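Local structure of De novo designed protein CA01 (Synthetic construct, 5E6G) at residues 29-34 against 69-74; 34-39 against 124-129; 63-68 against 94-99; 82-87 against 101-106. The protein has no known natural function; it is a computationally designed single-chain protein of five helices, apparently made to explore structurally distinct designs. All coordinates share one frame; numbering follows the deposited sequence.

Contact 1 (29-34 against 69-74)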
# COMPACT_ATOMS: atom_id res chain seq x y z
N GLU A 29 -8.84 -9.71 5.30
CA GLU A 29 -9.54 -8.82 4.37
C GLU A 29 -8.56 -7.91 3.64
O GLU A 29 -8.67 -7.71 2.43
CB GLU A 29 -10.58 -7.98 5.11
CG GLU A 29 -11.81 -8.75 5.56
CD GLU A 29 -12.79 -7.88 6.33
OE1 GLU A 29 -12.71 -6.64 6.21
OE2 GLU A 29 -13.65 -8.44 7.05
N ILE A 30 -7.61 -7.36 4.38
CA ILE A 30 -6.63 -6.43 3.82
C ILE A 30 -5.71 -7.15 2.83
O ILE A 30 -5.38 -6.61 1.78
CB ILE A 30 -5.79 -5.76 4.93
CG1 ILE A 30 -6.69 -4.87 5.79
CG2 ILE A 30 -4.65 -4.93 4.33
CD1 ILE A 30 -6.03 -4.32 7.04
N ARG A 31 -5.30 -8.37 3.17
CA ARG A 31 -4.45 -9.16 2.28
C ARG A 31 -5.17 -9.48 0.97
O ARG A 31 -4.57 -9.48 -0.10
CB ARG A 31 -4.00 -10.46 2.95
CG ARG A 31 -2.91 -10.28 4.00
CD ARG A 31 -2.25 -11.60 4.35
NE ARG A 31 -3.20 -12.59 4.87
CZ ARG A 31 -3.48 -12.76 6.15
NH1 ARG A 31 -2.90 -12.01 7.08
NH2 ARG A 31 -4.36 -13.69 6.51
N GLN A 32 -6.47 -9.76 1.08
CA GLN A 32 -7.29 -10.04 -0.09
C GLN A 32 -7.48 -8.79 -0.94
O GLN A 32 -7.43 -8.84 -2.17
CB GLN A 32 -8.64 -10.61 0.33
CG GLN A 32 -8.57 -12.04 0.83
CD GLN A 32 -9.84 -12.48 1.53
OE1 GLN A 32 -10.76 -11.69 1.73
NE2 GLN A 32 -9.89 -13.75 1.92
N ALA A 33 -7.70 -7.66 -0.27
CA ALA A 33 -7.83 -6.38 -0.96
C ALA A 33 -6.53 -6.03 -1.67
O ALA A 33 -6.54 -5.52 -2.79
CB ALA A 33 -8.20 -5.28 0.02
N LEU A 34 -5.40 -6.33 -1.03
CA LEU A 34 -4.10 -6.04 -1.61
C LEU A 34 -3.81 -6.91 -2.84
O LEU A 34 -3.09 -6.50 -3.74
CB LEU A 34 -3.00 -6.23 -0.57
CG LEU A 34 -2.91 -5.14 0.50
CD1 LEU A 34 -2.13 -5.63 1.71
CD2 LEU A 34 -2.29 -3.87 -0.06
N GLU A 69 4.96 -5.49 -0.33
CA GLU A 69 5.61 -5.63 0.97
C GLU A 69 4.58 -5.66 2.10
O GLU A 69 4.71 -6.45 3.04
CB GLU A 69 6.60 -4.49 1.19
CG GLU A 69 7.33 -4.54 2.53
CD GLU A 69 8.24 -5.75 2.67
OE1 GLU A 69 8.41 -6.50 1.68
OE2 GLU A 69 8.79 -5.95 3.77
N ALA A 70 3.57 -4.81 2.00
CA ALA A 70 2.50 -4.79 2.99
C ALA A 70 1.82 -6.15 3.04
O ALA A 70 1.51 -6.67 4.12
CB ALA A 70 1.49 -3.71 2.66
N TYR A 71 1.59 -6.73 1.87
CA TYR A 71 0.96 -8.03 1.76
C TYR A 71 1.76 -9.13 2.47
O TYR A 71 1.21 -9.89 3.26
CB TYR A 71 0.76 -8.39 0.29
CG TYR A 71 0.26 -9.81 0.08
CD1 TYR A 71 1.16 -10.86 -0.08
CD2 TYR A 71 -1.09 -10.09 0.04
CE1 TYR A 71 0.73 -12.15 -0.27
CE2 TYR A 71 -1.54 -11.39 -0.15
CZ TYR A 71 -0.63 -12.42 -0.31
OH TYR A 71 -1.08 -13.71 -0.50
N ARG A 72 3.06 -9.21 2.17
CA ARG A 72 3.88 -10.30 2.70
C ARG A 72 4.05 -10.19 4.21
O ARG A 72 4.16 -11.20 4.91
CB ARG A 72 5.24 -10.35 2.00
CG ARG A 72 6.24 -9.25 2.36
CD ARG A 72 7.66 -9.80 2.56
NE ARG A 72 8.00 -9.95 3.98
CZ ARG A 72 8.55 -11.04 4.53
NH1 ARG A 72 8.83 -12.11 3.79
NH2 ARG A 72 8.81 -11.05 5.82
N LEU A 73 4.07 -8.96 4.71
CA LEU A 73 4.20 -8.72 6.14
C LEU A 73 2.98 -9.27 6.88
O LEU A 73 3.12 -9.93 7.91
CB LEU A 73 4.37 -7.23 6.43
CG LEU A 73 5.76 -6.66 6.12
CD1 LEU A 73 5.72 -5.14 6.10
CD2 LEU A 73 6.79 -7.16 7.12
N LEU A 74 1.80 -8.99 6.35
CA LEU A 74 0.56 -9.50 6.94
C LEU A 74 0.47 -11.02 6.81
O LEU A 74 -0.11 -11.69 7.67
CB LEU A 74 -0.65 -8.84 6.28
CG LEU A 74 -0.82 -7.34 6.52
CD1 LEU A 74 -2.02 -6.82 5.74
CD2 LEU A 74 -0.97 -7.03 8.00

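Contact 2 (34-39 against 124-129)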
# COMPACT_ATOMS: atom_id res chain seq x y z
N LEU A 34 -5.40 -6.33 -1.03
CA LEU A 34 -4.10 -6.04 -1.61
C LEU A 34 -3.81 -6.91 -2.84
O LEU A 34 -3.09 -6.50 -3.74
CB LEU A 34 -3.00 -6.23 -0.57
CG LEU A 34 -2.91 -5.14 0.50
CD1 LEU A 34 -2.13 -5.63 1.71
CD2 LEU A 34 -2.29 -3.87 -0.06
N GLU A 35 -4.38 -8.12 -2.85
CA GLU A 35 -4.19 -9.02 -3.98
C GLU A 35 -4.75 -8.44 -5.27
O GLU A 35 -4.08 -8.42 -6.30
CB GLU A 35 -4.85 -10.38 -3.71
CG GLU A 35 -3.92 -11.41 -3.09
CD GLU A 35 -4.51 -12.80 -3.08
OE1 GLU A 35 -4.37 -13.51 -4.10
OE2 GLU A 35 -5.13 -13.18 -2.07
N LYS A 36 -5.99 -7.95 -5.22
CA LYS A 36 -6.64 -7.39 -6.40
C LYS A 36 -6.00 -6.05 -6.76
O LYS A 36 -5.86 -5.72 -7.94
CB LYS A 36 -8.15 -7.24 -6.17
CG LYS A 36 -8.56 -6.01 -5.37
CD LYS A 36 -9.78 -6.29 -4.51
CE LYS A 36 -10.28 -5.03 -3.83
NZ LYS A 36 -9.18 -4.14 -3.36
N ILE A 37 -5.60 -5.29 -5.74
CA ILE A 37 -4.93 -4.00 -5.94
C ILE A 37 -3.65 -4.18 -6.75
O ILE A 37 -3.38 -3.41 -7.67
CB ILE A 37 -4.61 -3.32 -4.59
CG1 ILE A 37 -5.88 -2.74 -3.98
CG2 ILE A 37 -3.58 -2.21 -4.77
CD1 ILE A 37 -5.73 -2.29 -2.53
N LEU A 38 -2.86 -5.18 -6.39
CA LEU A 38 -1.62 -5.49 -7.10
C LEU A 38 -1.91 -5.83 -8.55
O LEU A 38 -1.13 -5.51 -9.45
CB LEU A 38 -0.88 -6.64 -6.43
CG LEU A 38 -0.12 -6.29 -5.14
CD1 LEU A 38 0.07 -7.54 -4.29
CD2 LEU A 38 1.22 -5.65 -5.48
N LYS A 39 -3.04 -6.49 -8.78
CA LYS A 39 -3.46 -6.87 -10.12
C LYS A 39 -3.87 -5.63 -10.91
O LYS A 39 -3.51 -5.47 -12.07
CB LYS A 39 -4.62 -7.87 -10.06
CG LYS A 39 -4.54 -8.99 -11.08
CD LYS A 39 -5.49 -10.12 -10.73
CE LYS A 39 -4.95 -11.00 -9.61
NZ LYS A 39 -3.77 -11.80 -10.05
N PHE A 124 -9.02 0.49 3.85
CA PHE A 124 -7.69 0.60 4.44
C PHE A 124 -6.62 0.31 3.41
O PHE A 124 -5.68 1.08 3.24
CB PHE A 124 -7.56 -0.36 5.63
CG PHE A 124 -6.21 -0.33 6.29
CD1 PHE A 124 -5.17 -1.11 5.80
CD2 PHE A 124 -5.98 0.47 7.40
CE1 PHE A 124 -3.93 -1.08 6.41
CE2 PHE A 124 -4.74 0.50 8.00
CZ PHE A 124 -3.71 -0.28 7.51
N ALA A 125 -6.77 -0.81 2.70
CA ALA A 125 -5.79 -1.23 1.71
C ALA A 125 -5.65 -0.21 0.59
O ALA A 125 -4.54 0.17 0.22
CB ALA A 125 -6.17 -2.59 1.14
N ARG A 126 -6.78 0.25 0.05
CA ARG A 126 -6.77 1.16 -1.09
C ARG A 126 -6.15 2.51 -0.73
O ARG A 126 -5.25 2.99 -1.41
CB ARG A 126 -8.18 1.37 -1.62
CG ARG A 126 -8.77 0.12 -2.25
CD ARG A 126 -9.91 0.44 -3.20
NE ARG A 126 -10.32 -0.74 -3.95
CZ ARG A 126 -9.68 -1.21 -5.02
NH1 ARG A 126 -8.59 -0.59 -5.47
NH2 ARG A 126 -10.12 -2.29 -5.63
N GLN A 127 -6.64 3.12 0.35
CA GLN A 127 -6.16 4.43 0.76
C GLN A 127 -4.69 4.39 1.20
O GLN A 127 -3.96 5.36 1.02
CB GLN A 127 -7.03 4.97 1.89
CG GLN A 127 -8.43 5.35 1.43
CD GLN A 127 -9.32 5.82 2.56
OE1 GLN A 127 -8.85 6.45 3.51
NE2 GLN A 127 -10.61 5.52 2.46
N LEU A 128 -4.27 3.26 1.76
CA LEU A 128 -2.89 3.10 2.20
C LEU A 128 -1.94 3.15 1.01
O LEU A 128 -0.90 3.81 1.05
CB LEU A 128 -2.73 1.79 2.97
CG LEU A 128 -1.32 1.45 3.48
CD1 LEU A 128 -0.92 2.40 4.60
CD2 LEU A 128 -1.26 0.01 3.95
N VAL A 129 -2.31 2.45 -0.06
CA VAL A 129 -1.45 2.32 -1.23
C VAL A 129 -1.56 3.53 -2.16
O VAL A 129 -0.55 4.01 -2.68
CB VAL A 129 -1.80 1.03 -2.02
CG1 VAL A 129 -1.02 0.96 -3.32
CG2 VAL A 129 -1.52 -0.19 -1.17

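Contact 3 (63-68 against 94-99)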
# COMPACT_ATOMS: atom_id res chain seq x y z
N ALA A 63 3.98 2.16 -5.87
CA ALA A 63 2.77 1.73 -5.17
C ALA A 63 2.64 0.21 -5.18
O ALA A 63 2.09 -0.38 -4.25
CB ALA A 63 1.54 2.38 -5.79
N TYR A 64 3.14 -0.41 -6.24
CA TYR A 64 3.12 -1.86 -6.37
C TYR A 64 4.03 -2.49 -5.32
O TYR A 64 3.66 -3.46 -4.67
CB TYR A 64 3.55 -2.28 -7.78
CG TYR A 64 3.45 -3.76 -8.05
CD1 TYR A 64 4.50 -4.62 -7.73
CD2 TYR A 64 2.31 -4.30 -8.62
CE1 TYR A 64 4.40 -5.97 -7.98
CE2 TYR A 64 2.21 -5.65 -8.88
CZ TYR A 64 3.26 -6.49 -8.55
OH TYR A 64 3.17 -7.84 -8.80
N LEU A 65 5.22 -1.93 -5.16
CA LEU A 65 6.18 -2.42 -4.17
C LEU A 65 5.62 -2.27 -2.76
O LEU A 65 5.82 -3.14 -1.92
CB LEU A 65 7.51 -1.67 -4.29
CG LEU A 65 8.27 -1.79 -5.61
CD1 LEU A 65 9.55 -0.97 -5.55
CD2 LEU A 65 8.57 -3.24 -5.96
N ALA A 66 4.92 -1.16 -2.52
CA ALA A 66 4.33 -0.90 -1.21
C ALA A 66 3.28 -1.95 -0.86
O ALA A 66 3.31 -2.56 0.21
CB ALA A 66 3.72 0.49 -1.17
N ALA A 67 2.35 -2.17 -1.79
CA ALA A 67 1.27 -3.13 -1.60
C ALA A 67 1.83 -4.54 -1.44
O ALA A 67 1.30 -5.35 -0.68
CB ALA A 67 0.30 -3.08 -2.77
N LEU A 68 2.90 -4.83 -2.18
CA LEU A 68 3.51 -6.15 -2.16
C LEU A 68 4.15 -6.43 -0.80
O LEU A 68 3.90 -7.46 -0.20
CB LEU A 68 4.56 -6.25 -3.27
CG LEU A 68 5.29 -7.59 -3.42
CD1 LEU A 68 4.31 -8.72 -3.71
CD2 LEU A 68 6.33 -7.49 -4.52
N MET A 94 14.42 1.25 -0.44
CA MET A 94 14.38 1.02 -1.88
C MET A 94 14.66 2.30 -2.66
O MET A 94 14.83 2.27 -3.88
CB MET A 94 13.02 0.44 -2.29
CG MET A 94 12.83 -1.02 -1.91
SD MET A 94 13.97 -2.14 -2.77
CE MET A 94 13.28 -2.13 -4.42
N GLY A 95 14.72 3.42 -1.95
CA GLY A 95 15.06 4.70 -2.55
C GLY A 95 13.85 5.54 -2.90
O GLY A 95 13.87 6.30 -3.87
N TYR A 96 12.79 5.42 -2.10
CA TYR A 96 11.59 6.23 -2.28
C TYR A 96 11.13 6.78 -0.93
O TYR A 96 10.05 6.44 -0.46
CB TYR A 96 10.47 5.40 -2.93
CG TYR A 96 10.95 4.51 -4.05
CD1 TYR A 96 11.41 5.04 -5.24
CD2 TYR A 96 10.93 3.13 -3.91
CE1 TYR A 96 11.85 4.23 -6.27
CE2 TYR A 96 11.37 2.30 -4.93
CZ TYR A 96 11.83 2.86 -6.10
OH TYR A 96 12.26 2.04 -7.12
N PRO A 97 11.95 7.64 -0.32
CA PRO A 97 11.70 8.13 1.04
C PRO A 97 10.50 9.08 1.14
O PRO A 97 9.92 9.20 2.22
CB PRO A 97 13.00 8.85 1.40
CG PRO A 97 13.58 9.27 0.10
CD PRO A 97 13.18 8.23 -0.90
N HIS A 98 10.14 9.74 0.05
CA HIS A 98 9.02 10.67 0.07
C HIS A 98 7.69 9.93 0.06
O HIS A 98 6.79 10.23 0.85
CB HIS A 98 9.11 11.65 -1.10
CG HIS A 98 10.26 12.59 -1.01
ND1 HIS A 98 10.44 13.46 0.05
CD2 HIS A 98 11.32 12.80 -1.84
CE1 HIS A 98 11.54 14.16 -0.13
NE2 HIS A 98 12.09 13.78 -1.27
N TYR A 99 7.56 8.95 -0.83
CA TYR A 99 6.41 8.05 -0.81
C TYR A 99 6.33 7.36 0.55
O TYR A 99 5.24 7.20 1.10
CB TYR A 99 6.50 7.01 -1.93
CG TYR A 99 5.33 6.05 -1.98
CD1 TYR A 99 5.27 4.96 -1.12
CD2 TYR A 99 4.29 6.24 -2.88
CE1 TYR A 99 4.20 4.09 -1.15
CE2 TYR A 99 3.22 5.36 -2.92
CZ TYR A 99 3.18 4.29 -2.05
OH TYR A 99 2.12 3.42 -2.08

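Contact 4 (82-87 against 101-106)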
# COMPACT_ATOMS: atom_id res chain seq x y z
N GLU A 82 2.39 -2.51 13.00
CA GLU A 82 3.81 -2.74 12.77
C GLU A 82 4.10 -2.91 11.28
O GLU A 82 5.13 -2.47 10.79
CB GLU A 82 4.28 -3.97 13.55
CG GLU A 82 5.79 -4.20 13.51
CD GLU A 82 6.23 -5.43 14.27
OE1 GLU A 82 5.38 -6.06 14.93
OE2 GLU A 82 7.43 -5.77 14.22
N ALA A 83 3.18 -3.56 10.57
CA ALA A 83 3.33 -3.79 9.14
C ALA A 83 3.47 -2.47 8.39
O ALA A 83 4.31 -2.33 7.50
CB ALA A 83 2.14 -4.58 8.60
N VAL A 84 2.64 -1.49 8.76
CA VAL A 84 2.70 -0.16 8.17
C VAL A 84 4.09 0.45 8.35
O VAL A 84 4.68 0.96 7.40
CB VAL A 84 1.64 0.78 8.80
CG1 VAL A 84 1.84 2.22 8.34
CG2 VAL A 84 0.25 0.30 8.44
N GLN A 85 4.62 0.37 9.57
CA GLN A 85 5.91 0.98 9.88
C GLN A 85 7.06 0.26 9.18
O GLN A 85 7.99 0.91 8.69
CB GLN A 85 6.15 0.99 11.39
CG GLN A 85 5.12 1.79 12.18
CD GLN A 85 5.12 3.26 11.82
OE1 GLN A 85 6.17 3.84 11.52
NE2 GLN A 85 3.95 3.88 11.84
N ARG A 86 7.00 -1.06 9.12
CA ARG A 86 8.06 -1.84 8.47
C ARG A 86 8.01 -1.68 6.95
O ARG A 86 9.05 -1.69 6.29
CB ARG A 86 7.95 -3.32 8.86
CG ARG A 86 8.41 -3.62 10.27
CD ARG A 86 8.12 -5.05 10.69
NE ARG A 86 8.95 -6.02 9.97
CZ ARG A 86 8.85 -7.34 10.11
NH1 ARG A 86 7.96 -7.86 10.94
NH2 ARG A 86 9.65 -8.14 9.42
N ALA A 87 6.81 -1.53 6.40
CA ALA A 87 6.66 -1.29 4.97
C ALA A 87 7.22 0.08 4.60
O ALA A 87 7.84 0.24 3.56
CB ALA A 87 5.20 -1.40 4.56
N GLU A 101 7.28 8.31 3.59
CA GLU A 101 6.79 9.12 4.70
C GLU A 101 5.29 9.40 4.57
O GLU A 101 4.57 9.42 5.56
CB GLU A 101 7.56 10.43 4.80
CG GLU A 101 8.99 10.28 5.32
CD GLU A 101 9.07 9.45 6.60
OE1 GLU A 101 8.31 9.74 7.55
OE2 GLU A 101 9.88 8.50 6.64
N LEU A 102 4.83 9.62 3.34
CA LEU A 102 3.41 9.79 3.08
C LEU A 102 2.68 8.50 3.42
O LEU A 102 1.60 8.51 4.02
CB LEU A 102 3.15 10.17 1.63
CG LEU A 102 3.52 11.60 1.20
CD1 LEU A 102 3.33 11.76 -0.30
CD2 LEU A 102 2.68 12.62 1.96
N PHE A 103 3.28 7.38 3.01
CA PHE A 103 2.76 6.06 3.31
C PHE A 103 2.67 5.86 4.83
O PHE A 103 1.66 5.38 5.34
CB PHE A 103 3.66 4.99 2.68
CG PHE A 103 3.20 3.58 2.89
CD1 PHE A 103 2.35 2.97 1.98
CD2 PHE A 103 3.63 2.86 3.99
CE1 PHE A 103 1.94 1.66 2.17
CE2 PHE A 103 3.22 1.55 4.19
CZ PHE A 103 2.37 0.95 3.28
N ARG A 104 3.71 6.27 5.54
CA ARG A 104 3.77 6.09 6.99
C ARG A 104 2.73 6.93 7.71
O ARG A 104 1.99 6.43 8.56
CB ARG A 104 5.17 6.44 7.52
CG ARG A 104 5.40 6.04 8.97
CD ARG A 104 6.56 6.80 9.59
NE ARG A 104 7.81 6.57 8.88
CZ ARG A 104 8.61 5.52 9.08
NH1 ARG A 104 8.27 4.58 9.96
NH2 ARG A 104 9.73 5.40 8.39
N ALA A 105 2.69 8.22 7.39
CA ALA A 105 1.78 9.15 8.05
C ALA A 105 0.32 8.78 7.79
O ALA A 105 -0.50 8.79 8.71
CB ALA A 105 2.05 10.57 7.58
N LYS A 106 0.01 8.44 6.54
CA LYS A 106 -1.34 8.03 6.18
C LYS A 106 -1.69 6.70 6.83
O LYS A 106 -2.81 6.50 7.30
CB LYS A 106 -1.48 7.92 4.66
CG LYS A 106 -2.88 7.54 4.19
CD LYS A 106 -3.92 8.56 4.63
CE LYS A 106 -5.28 8.26 4.03
NZ LYS A 106 -6.27 9.34 4.30
O HOH W 1 10.03 2.38 10.28

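Contact 1 (29-34 against 69-74)
The segments 29-34 and 69-74 run roughly antiparallel, their local axes 9.5 Å apart at closest approach and inclined at 148° between N-to-C directions. Arg31 and Tyr71 mark the register, with CA atoms 5.6 Å apart. The Tyr71 ring lies beside the backbone of Arg31: CD2 is 3.5 Å from Arg31 O, which sits at the ring edge in its plane. With CG anti to the backbone N (chi1 173°), the ring extends outward alongside that backbone, inclined toward the C-terminal end of its own helix and somewhat toward helix 24-50. Helices 24-50 and 54-75, consecutive in the chain, form here an antiparallel helical hairpin, the first of the all-helical fold. Leu74 fills the next position along the seam. Its CD1 meets Ile30 CG2 at 3.5 Å, the two side chains crossing at about a right angle, while its CB supports the aliphatic part of Arg31 through CG, also at 3.5 Å. Beyond that point the arginine bends at chi3 (-59°) and brings NH1 to 2.9 Å from Leu74 O, approaching obliquely to the guanidinium plane; NH2 forms a salt bridge with Glu28 on the arginine's own helix. On the inner side, Leu34 sends CD1 over the turn at Ala70 and Tyr71, 3.9 Å from Tyr71 N, and Phe124 of helix 121-130 covers Ile30 from the protein interior.

Contact 2 (34-39 against 124-129)
Ile37 lays its CD1 methyl against Ala125, 3.7 Å from Ala125 CB, and its CG1 toward one face of the Arg126 guanidinium. This is helix-on-helix packing within the five-helix fold: the C-terminal helix 121-130 lies on the first helix, 24-50, with local axes 10.0 Å apart and crossing at -44°. The small Ala125 faces the first helix where the CA atoms of Leu34 and Ala125 approach to 6.1 Å, and its CB is shared by Ile37 CD1 and the branch point CG of Leu34. One turn after Ala125, Val129 CG2 meets the CD2 methyl of Leu34 at 3.9 Å, the two side chains meeting at a slant, so the apolar strip continues to the end of the segment. Its polar border is formed by two cations. Lys36 starts with CG between the backbone N and carbonyl carbon (chi1 80°), then bends at chi2 and chi4, curling back so that NZ hydrogen-bonds Ala33 O. Arg126 stretches straight from CG to NE and crosses the lysine at about a right angle, its NH1 bonded to Gln40 OE1. Glu122 supplies negative charge to both through long, weak ion pairs, which may partly offset the like charges. On the same side as Ile37 CG1, Lys36 NZ stands 2.9 Å from the guanidinium plane, offset toward its rim, and comes 3.1 Å from Arg126 NH2, a pair of two donors.

Contact 3 (63-68 against 94-99)
Two tyrosine rings carry this contact, and both meet helix 54-75 obliquely. The Tyr96 ring has Met94 O over one face, 3.6 Å above the plane and offset toward the rim, while Leu65 CD1 reaches its CE2 at 3.8 Å; the Tyr99 ring leans its CE1 and hydroxyl end on Ala66 and Ala63. The link from helix 80-93 to helix 97-115 thereby packs on the flank of an earlier helix. That link is a short turn between two antiparallel helices: Gly95, with positive phi (98°) and a pair of backbone bonds to the preceding turn, closes helix 80-93 in a Schellman motif, and Tyr96 occupies the N-cap position of the next. On the outer side, Met94 bends at chi2 and chi3 and brings CE to 4.1 Å from Leu65 CD1, the same methyl that touches Tyr96; both side chains cross the leucine at about a right angle. Deeper in, CG of Tyr99 stands anti to the backbone N (chi1 -179°), which carries the ring across to Ala66 and Ala63 on helix 54-75, whose small side chains let it come close. Leu91 of helix 80-93 packs beside both Ala66 and Tyr99. The phenolic oxygen is hydrogen-bonded to Val129 O, and Tyr99 OH lies 3.5 Å from Ala66 CB and 3.6 Å from Ala63 CA.

Contact 4 (82-87 against 101-106)
Gln85 and Arg104 are joined by a short hydrogen bond, Arg104 NH1 to Gln85 OE1 at 2.7 Å, with an N-H...acceptor angle of 148°. The amide oxygen lies in the guanidinium plane, at its edge, whereas seen from the amide the donor is tilted 22° from the carbonyl plane. Beyond this bond, OE1 also touches Arg104 CG at 3.5 Å, the arginine chain bending at chi3 around the amide oxygen. A water extends the bridge: it accepts from the same Arg104 NH1 at 2.8 Å and donates to Gln85 O at 3.0 Å, so NH1 is tied to both the side chain and the backbone of one residue. The other end of each group is positioned from elsewhere. Gln85 NE2 bonds to Glu108 further along the second helix, which is consistent with the modelled orientation of the amide, OE1 toward Arg104, and Arg104 NE forms a weak salt bridge with Glu101 one turn back. On the buried side, Phe103 reaches across with CE2 3.6 Å from Ala87 CB, and that same CE2 is 3.6 Å from Val84 O, which lies at the ring edge in its plane. Phe103 CG is anti to the backbone N, directing the ring inward, where Leu128 of helix 121-130 and Ala66 of helix 54-75 pack on it. The local axes run at 168° and approach to 9.0 Å, with the CA atoms of Gln85 and Arg104 6.2 Å apart. Consecutive helices 80-93 and 97-115, joined by a short turn, thus make an antiparallel helical hairpin; here Phe103 fills its buried side and the Gln85-Arg104 pair its outer one.

From the N terminus, contact 1 closes the first loop, returning helix 54-75 onto helix 24-50. Contact 3 opens on helix 54-75 before contact 1 has closed, so the two cross, and it ends at the start of helix 97-115. Contact 4 begins after contact 1 is complete and pairs helix 80-93 with helix 97-115; it crosses contact 3, and Ala66 CB meets Phe103 CE1 at 4.0 Å. Contact 2 spans the widest interval, bringing helix 121-130 back to helix 24-50: it encloses contacts 3 and 4 and crosses contact 1, sharing Leu34. Helix 121-130 thus joins the two hairpins, with Phe124 touching both Ile30 and Val84.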